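Local coordinates for CD1-2 antigen (Gallus gallus, PDB 3DBX), which probably presents lipid antigens to T cells as a CD1-family, MHC class I-like glycoprotein of the cell surface, at residues L205-R210 against L255-Q260; L224-E229 against D261-A266. All blocks are in the same frame, centred on the assembly; numbering follows the deposited sequence.

Interaction 1 of 2, residues L205-R210 against L255-Q260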
ATOM      1  N   LEU A 205     -13.999  29.720   1.224  1.00 46.59           N
ATOM      2  CA  LEU A 205     -14.772  28.568   0.814  1.00 42.88           C
ATOM      3  C   LEU A 205     -13.772  27.492   0.501  1.00 39.48           C
ATOM      4  O   LEU A 205     -12.692  27.792   0.007  1.00 40.03           O
ATOM      5  CB  LEU A 205     -15.512  28.878  -0.490  1.00 43.27           C
ATOM      6  CG  LEU A 205     -16.883  29.527  -0.536  1.00 45.00           C
ATOM      7  CD1 LEU A 205     -17.070  30.067  -1.895  1.00 46.72           C
ATOM      8  CD2 LEU A 205     -17.879  28.428  -0.332  1.00 45.68           C
ATOM      9  N   LEU A 206     -14.118  26.242   0.780  1.00 36.70           N
ATOM     10  CA  LEU A 206     -13.289  25.135   0.358  1.00 34.32           C
ATOM     11  C   LEU A 206     -13.941  24.490  -0.857  1.00 31.67           C
ATOM     12  O   LEU A 206     -15.056  23.981  -0.760  1.00 30.54           O
ATOM     13  CB  LEU A 206     -13.110  24.123   1.484  1.00 34.66           C
ATOM     14  CG  LEU A 206     -12.158  22.941   1.209  1.00 34.88           C
ATOM     15  CD1 LEU A 206     -10.741  23.486   1.177  1.00 36.82           C
ATOM     16  CD2 LEU A 206     -12.279  21.886   2.317  1.00 35.76           C
ATOM     17  N   LEU A 207     -13.275  24.539  -2.014  1.00 29.63           N
ATOM     18  CA  LEU A 207     -13.791  23.799  -3.156  1.00 26.61           C
ATOM     19  C   LEU A 207     -13.159  22.427  -3.114  1.00 26.63           C
ATOM     20  O   LEU A 207     -11.964  22.335  -2.874  1.00 25.64           O
ATOM     21  CB  LEU A 207     -13.465  24.486  -4.484  1.00 28.22           C
ATOM     22  CG  LEU A 207     -13.884  25.960  -4.557  1.00 30.96           C
ATOM     23  CD1 LEU A 207     -13.575  26.503  -5.927  1.00 32.17           C
ATOM     24  CD2 LEU A 207     -15.358  26.148  -4.216  1.00 31.66           C
ATOM     25  N   VAL A 208     -13.964  21.381  -3.345  1.00 24.27           N
ATOM     26  CA  VAL A 208     -13.514  19.982  -3.258  1.00 24.05           C
ATOM     27  C   VAL A 208     -13.775  19.316  -4.582  1.00 25.08           C
ATOM     28  O   VAL A 208     -14.869  19.435  -5.116  1.00 24.53           O
ATOM     29  CB  VAL A 208     -14.285  19.179  -2.173  1.00 24.04           C
ATOM     30  CG1 VAL A 208     -13.812  17.736  -2.095  1.00 23.06           C
ATOM     31  CG2 VAL A 208     -14.153  19.837  -0.776  1.00 24.39           C
ATOM     32  N   CYS A 209     -12.761  18.651  -5.132  1.00 25.87           N
ATOM     33  CA  CYS A 209     -12.960  17.811  -6.305  1.00 24.88           C
ATOM     34  C   CYS A 209     -12.705  16.364  -5.825  1.00 25.09           C
ATOM     35  O   CYS A 209     -11.594  16.059  -5.410  1.00 24.08           O
ATOM     36  CB  CYS A 209     -11.914  18.180  -7.324  1.00 25.75           C
ATOM     37  SG  CYS A 209     -12.019  17.248  -8.855  1.00 29.63           S
ATOM     38  N   ARG A 210     -13.725  15.506  -5.839  1.00 24.70           N
ATOM     39  CA  ARG A 210     -13.551  14.142  -5.391  1.00 24.26           C
ATOM     40  C   ARG A 210     -13.520  13.266  -6.642  1.00 23.58           C
ATOM     41  O   ARG A 210     -14.463  13.284  -7.423  1.00 23.74           O
ATOM     42  CB  ARG A 210     -14.697  13.747  -4.464  1.00 26.76           C
ATOM     43  CG  ARG A 210     -14.636  12.284  -3.980  1.00 28.11           C
ATOM     44  CD  ARG A 210     -15.925  11.938  -3.230  1.00 34.79           C
ATOM     45  NE  ARG A 210     -16.048  10.497  -3.028  1.00 37.25           N
ATOM     46  CZ  ARG A 210     -17.075   9.900  -2.449  1.00 38.83           C
ATOM     47  NH1 ARG A 210     -18.082  10.620  -1.962  1.00 40.91           N
ATOM     48  NH2 ARG A 210     -17.070   8.587  -2.320  1.00 41.73           N
ATOM     49  N   LEU A 255      -9.217  23.372  -2.956  1.00 31.70           N
ATOM     50  CA  LEU A 255      -8.710  24.721  -3.188  1.00 32.67           C
ATOM     51  C   LEU A 255      -9.469  25.691  -2.293  1.00 33.56           C
ATOM     52  O   LEU A 255     -10.701  25.766  -2.375  1.00 31.95           O
ATOM     53  CB  LEU A 255      -8.904  25.136  -4.648  1.00 31.57           C
ATOM     54  CG  LEU A 255      -8.378  26.521  -5.076  1.00 36.83           C
ATOM     55  CD1 LEU A 255      -6.868  26.584  -4.936  1.00 38.42           C
ATOM     56  CD2 LEU A 255      -8.807  26.889  -6.489  1.00 37.37           C
ATOM     57  N   LEU A 256      -8.757  26.432  -1.447  1.00 35.96           N
ATOM     58  CA  LEU A 256      -9.390  27.555  -0.737  1.00 38.52           C
ATOM     59  C   LEU A 256      -9.591  28.776  -1.640  1.00 40.45           C
ATOM     60  O   LEU A 256      -8.669  29.200  -2.332  1.00 42.61           O
ATOM     61  CB  LEU A 256      -8.612  27.938   0.516  1.00 41.58           C
ATOM     62  CG  LEU A 256      -8.627  26.866   1.612  1.00 43.25           C
ATOM     63  CD1 LEU A 256      -7.350  26.923   2.467  1.00 49.14           C
ATOM     64  CD2 LEU A 256      -9.847  27.045   2.505  1.00 43.57           C
ATOM     65  N   VAL A 257     -10.810  29.317  -1.649  1.00 39.93           N
ATOM     66  CA  VAL A 257     -11.117  30.514  -2.418  1.00 42.83           C
ATOM     67  C   VAL A 257     -11.894  31.512  -1.551  1.00 45.55           C
ATOM     68  O   VAL A 257     -12.477  31.135  -0.536  1.00 43.97           O
ATOM     69  CB  VAL A 257     -11.907  30.168  -3.705  1.00 41.04           C
ATOM     70  CG1 VAL A 257     -11.120  29.176  -4.578  1.00 36.88           C
ATOM     71  CG2 VAL A 257     -13.291  29.581  -3.364  1.00 39.45           C
ATOM     72  N   SER A 258     -11.890  32.779  -1.947  1.00 50.68           N
ATOM     73  CA  SER A 258     -12.748  33.789  -1.331  1.00 54.35           C
ATOM     74  C   SER A 258     -14.139  33.722  -1.978  1.00 54.59           C
ATOM     75  O   SER A 258     -14.245  33.519  -3.178  1.00 54.51           O
ATOM     76  CB  SER A 258     -12.152  35.185  -1.535  1.00 58.88           C
ATOM     77  OG  SER A 258     -11.324  35.559  -0.450  1.00 62.24           O
ATOM     78  N   PRO A 259     -15.213  33.865  -1.187  1.00 56.21           N
ATOM     79  CA  PRO A 259     -16.543  33.924  -1.801  1.00 56.91           C
ATOM     80  C   PRO A 259     -16.748  35.174  -2.674  1.00 61.03           C
ATOM     81  O   PRO A 259     -16.186  36.246  -2.394  1.00 62.97           O
ATOM     82  CB  PRO A 259     -17.484  33.966  -0.594  1.00 57.27           C
ATOM     83  CG  PRO A 259     -16.652  34.515   0.516  1.00 58.84           C
ATOM     84  CD  PRO A 259     -15.280  33.963   0.282  1.00 57.09           C
ATOM     85  N   GLN A 260     -17.548  35.007  -3.728  1.00 62.02           N
ATOM     86  CA  GLN A 260     -17.877  36.073  -4.683  1.00 66.32           C
ATOM     87  C   GLN A 260     -16.649  36.806  -5.255  1.00 68.44           C
ATOM     88  O   GLN A 260     -16.680  38.031  -5.448  1.00 72.11           O
ATOM     89  CB  GLN A 260     -18.856  37.078  -4.058  1.00 69.07           C
ATOM     90  CG  GLN A 260     -20.228  36.512  -3.710  1.00 69.84           C
ATOM     91  CD  GLN A 260     -21.002  37.446  -2.799  1.00 73.56           C
ATOM     92  OE1 GLN A 260     -20.525  37.812  -1.715  1.00 76.34           O
ATOM     93  NE2 GLN A 260     -22.201  37.847  -3.231  1.00 77.32           N
TER

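Interaction 2 of 2, residues L224-E229 against D261-A266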
ATOM      1  N   LEU A 224      -8.511  24.824 -12.151  1.00 41.34           N
ATOM      2  CA  LEU A 224      -8.385  25.923 -13.107  1.00 45.12           C
ATOM      3  C   LEU A 224      -9.163  27.129 -12.573  1.00 45.83           C
ATOM      4  O   LEU A 224     -10.283  26.970 -12.068  1.00 41.88           O
ATOM      5  CB  LEU A 224      -8.896  25.517 -14.492  1.00 45.90           C
ATOM      6  CG  LEU A 224      -8.319  24.269 -15.184  1.00 45.97           C
ATOM      7  CD1 LEU A 224      -9.308  23.786 -16.230  1.00 46.81           C
ATOM      8  CD2 LEU A 224      -7.002  24.554 -15.813  1.00 47.59           C
ATOM      9  N   ARG A 225      -8.527  28.300 -12.623  1.00 49.52           N
ATOM     10  CA  ARG A 225      -9.150  29.576 -12.241  1.00 53.46           C
ATOM     11  C   ARG A 225      -9.253  30.380 -13.541  1.00 58.62           C
ATOM     12  O   ARG A 225      -8.234  30.694 -14.172  1.00 62.08           O
ATOM     13  CB  ARG A 225      -8.307  30.303 -11.181  1.00 54.58           C
ATOM     14  CG  ARG A 225      -8.749  31.720 -10.856  1.00 58.54           C
ATOM     15  CD  ARG A 225      -7.747  32.460  -9.950  1.00 62.00           C
ATOM     16  NE  ARG A 225      -7.523  31.787  -8.660  1.00 64.57           N
ATOM     17  CZ  ARG A 225      -6.333  31.369  -8.214  1.00 65.98           C
ATOM     18  NH1 ARG A 225      -5.232  31.558  -8.939  1.00 69.88           N
ATOM     19  NH2 ARG A 225      -6.241  30.765  -7.030  1.00 63.00           N
ATOM     20  N   ASP A 226     -10.492  30.642 -13.956  1.00 59.54           N
ATOM     21  CA  ASP A 226     -10.819  31.126 -15.310  1.00 64.87           C
ATOM     22  C   ASP A 226     -10.258  30.325 -16.496  1.00 66.67           C
ATOM     23  O   ASP A 226     -10.254  30.804 -17.622  1.00 71.97           O
ATOM     24  CB  ASP A 226     -10.560  32.624 -15.406  1.00 69.90           C
ATOM     25  CG  ASP A 226     -11.455  33.392 -14.452  1.00 70.27           C
ATOM     26  OD1 ASP A 226     -12.638  32.931 -14.310  1.00 68.75           O
ATOM     27  OD2 ASP A 226     -10.995  34.397 -13.820  1.00 74.79           O
ATOM     28  N   GLY A 227      -9.846  29.087 -16.237  1.00 63.08           N
ATOM     29  CA  GLY A 227      -9.382  28.166 -17.279  1.00 64.49           C
ATOM     30  C   GLY A 227      -7.869  28.029 -17.348  1.00 66.52           C
ATOM     31  O   GLY A 227      -7.341  27.255 -18.163  1.00 67.41           O
ATOM     32  N   ARG A 228      -7.179  28.802 -16.507  1.00 67.31           N
ATOM     33  CA  ARG A 228      -5.733  28.697 -16.315  1.00 68.61           C
ATOM     34  C   ARG A 228      -5.404  27.908 -15.040  1.00 63.62           C
ATOM     35  O   ARG A 228      -6.048  28.099 -14.012  1.00 59.36           O
ATOM     36  CB  ARG A 228      -5.118  30.100 -16.236  1.00 73.97           C
ATOM     37  N   GLU A 229      -4.386  27.054 -15.096  1.00 63.52           N
ATOM     38  CA  GLU A 229      -3.996  26.258 -13.930  1.00 61.82           C
ATOM     39  C   GLU A 229      -3.605  27.081 -12.702  1.00 61.96           C
ATOM     40  O   GLU A 229      -2.785  27.983 -12.787  1.00 67.50           O
ATOM     41  CB  GLU A 229      -2.875  25.258 -14.275  1.00 62.65           C
ATOM     42  CG  GLU A 229      -2.505  24.329 -13.115  1.00 60.89           C
ATOM     43  CD  GLU A 229      -1.374  23.347 -13.432  1.00 63.75           C
ATOM     44  OE1 GLU A 229      -0.839  23.357 -14.567  1.00 71.21           O
ATOM     45  OE2 GLU A 229      -1.019  22.547 -12.536  1.00 66.45           O
ATOM     46  N   ASP A 261     -15.582  36.062  -5.541  1.00 66.52           N
ATOM     47  CA  ASP A 261     -14.343  36.697  -6.002  1.00 68.73           C
ATOM     48  C   ASP A 261     -14.332  37.077  -7.489  1.00 70.89           C
ATOM     49  O   ASP A 261     -13.472  37.847  -7.934  1.00 75.20           O
ATOM     50  CB  ASP A 261     -13.095  35.902  -5.576  1.00 67.09           C
ATOM     51  CG  ASP A 261     -12.991  34.534  -6.233  1.00 63.58           C
ATOM     52  OD1 ASP A 261     -13.863  34.172  -7.057  1.00 63.14           O
ATOM     53  OD2 ASP A 261     -12.004  33.825  -5.924  1.00 60.37           O
ATOM     54  N   GLY A 262     -15.301  36.563  -8.243  1.00 68.95           N
ATOM     55  CA  GLY A 262     -15.435  36.907  -9.666  1.00 71.14           C
ATOM     56  C   GLY A 262     -14.619  36.033 -10.605  1.00 69.74           C
ATOM     57  O   GLY A 262     -14.422  36.388 -11.778  1.00 73.83           O
ATOM     58  N   HIS A 263     -14.138  34.901 -10.082  1.00 64.28           N
ATOM     59  CA  HIS A 263     -13.452  33.888 -10.862  1.00 61.65           C
ATOM     60  C   HIS A 263     -14.373  32.683 -11.020  1.00 57.27           C
ATOM     61  O   HIS A 263     -15.197  32.400 -10.148  1.00 54.85           O
ATOM     62  CB  HIS A 263     -12.149  33.450 -10.169  1.00 60.19           C
ATOM     63  CG  HIS A 263     -11.162  34.561  -9.959  1.00 64.78           C
ATOM     64  ND1 HIS A 263     -10.626  34.858  -8.722  1.00 65.29           N
ATOM     65  CD2 HIS A 263     -10.622  35.452 -10.827  1.00 70.68           C
ATOM     66  CE1 HIS A 263      -9.802  35.885  -8.837  1.00 71.48           C
ATOM     67  NE2 HIS A 263      -9.783  36.264 -10.104  1.00 73.46           N
ATOM     68  N   GLY A 264     -14.257  31.993 -12.146  1.00 55.79           N
ATOM     69  CA  GLY A 264     -14.944  30.731 -12.330  1.00 51.92           C
ATOM     70  C   GLY A 264     -13.931  29.642 -12.047  1.00 48.00           C
ATOM     71  O   GLY A 264     -12.776  29.767 -12.449  1.00 49.03           O
ATOM     72  N   TYR A 265     -14.352  28.588 -11.349  1.00 43.37           N
ATOM     73  CA  TYR A 265     -13.482  27.460 -11.029  1.00 40.62           C
ATOM     74  C   TYR A 265     -13.940  26.113 -11.666  1.00 38.91           C
ATOM     75  O   TYR A 265     -15.133  25.891 -11.924  1.00 38.10           O
ATOM     76  CB  TYR A 265     -13.305  27.326  -9.496  1.00 37.33           C
ATOM     77  CG  TYR A 265     -12.570  28.519  -8.893  1.00 39.76           C
ATOM     78  CD1 TYR A 265     -13.266  29.613  -8.386  1.00 38.78           C
ATOM     79  CD2 TYR A 265     -11.182  28.551  -8.848  1.00 38.27           C
ATOM     80  CE1 TYR A 265     -12.592  30.698  -7.839  1.00 42.37           C
ATOM     81  CE2 TYR A 265     -10.512  29.622  -8.311  1.00 41.40           C
ATOM     82  CZ  TYR A 265     -11.209  30.679  -7.801  1.00 42.57           C
ATOM     83  OH  TYR A 265     -10.511  31.736  -7.286  1.00 49.40           O
ATOM     84  N   ALA A 266     -12.960  25.247 -11.941  1.00 37.79           N
ATOM     85  CA  ALA A 266     -13.191  23.888 -12.422  1.00 36.21           C
ATOM     86  C   ALA A 266     -12.017  23.004 -12.029  1.00 35.31           C
ATOM     87  O   ALA A 266     -10.870  23.483 -12.004  1.00 34.70           O
ATOM     88  CB  ALA A 266     -13.340  23.867 -13.945  1.00 39.97           C
TER

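Interaction 1 of 2, residues L205-R210 against L255-Q260
Leu-205 and Val-257 face each other as a hydrogen-bonded antiparallel pair, and the bond from Leu-205 N to Val-257 O is short, at 2.7 Å, and almost straight. Val-257 N returns a bond to Leu-205 O. Two residues further on the exchange is repeated: Leu-207 N and Leu-255 O are 2.9 Å apart, while Leu-255 N answers to Leu-207 O. Between these two pairs Leu-206 and Leu-256 form a non-hydrogen-bonded pair, where the CA of Leu-256 makes a C-H...O contact of 3.4 Å with Leu-205 O.

Alternation then sorts the side chains. On one face of the sheet, CG2 of Val-257 touches CB of Leu-205 at 3.7 Å and also CG of Leu-207 at 3.9 Å; the leucine and valine side chains of this second pair cross at about a right angle. Leu-205 reaches on with CD1 to the CA of Pro-259, 3.9 Å away, beyond the end of the strand. The other face carries Leu-206, whose CG stands anti to the backbone N (chi1 -175°), bringing CD1 within 3.9 Å of Leu-256 CD2.

Leu-207 and Leu-255 both continue inward onto Trp-223 of the opposing sheet, and Cys-209 is disulfide-bonded to Cys-267 across the same interior: the disulfide-and-tryptophan core typical of immunoglobulin domains, here one of the C1 set.

Interaction 2 of 2, residues L224-E229 against D261-A266
Leu-224 and Ala-266 pair as antiparallel strand neighbours, Leu-224 N reaching Ala-266 O at 2.7 Å and Ala-266 N returning a longer bond to Leu-224 O. Arg-225 and Tyr-265 follow as a non-hydrogen-bonded pair, with Tyr-265 CA making a C-H...O contact to Leu-224 O. Beyond them Asp-226 N bonds to Gly-264 O at 2.9 Å, although the chain is already entering the type I' turn from Arg-225 to Arg-228. The Asp-226 carboxylate adds a further link: its OD1 takes the N-H of Gly-264 in a nearly straight bond of 2.9 Å, on the syn side but tilted well out of the carboxylate plane, and OD2 lies at the edge of the His-263 ring, 3.2 Å from CD2.

In the immunoglobulin fold this is where a hairpin of the second sheet meets the incoming strand 265-270. Tyr-265 OH donates at 2.9 Å to OD2 of Asp-261, four residues earlier in the turn leading into that strand, the Asp-x-x-x-Tyr-x-Cys pattern of immunoglobulin domains, ending at the disulfide Cys-267. That same hydroxyl accepts from Arg-225 NE at 3.3 Å, lying in the guanidinium plane, which stands at 90° to the phenol ring. A bend at chi3 (-59°) turns NE to this oxygen, while the arginine's CD sits over the face of the His-263 imidazole, 4.0 Å from its centroid. Asp-261 OD1 accepts from His-263 N, closing an Asx turn.

How the interactions relate
Interactions 1 and 2 lie in opposite sheets of one immunoglobulin C1-set domain, with centres about 11 Å apart. Their segments alternate along the chain: strand 204-214 is followed by strand 220-225 in the other sheet, and strand 249-257 by strand 265-270. Residues 255-260 run directly into 261-266, so this crossing between sheets is itself part of both contacts. The Tyr-265 side chain bridges them, its CZ lying 3.6 Å from Val-257 CG1 and its CB 3.7 Å from Leu-207 CD1. The general principle is that pairing within each sheet builds a layer, whereas side chains packed between the sheets join the two layers into a single domain.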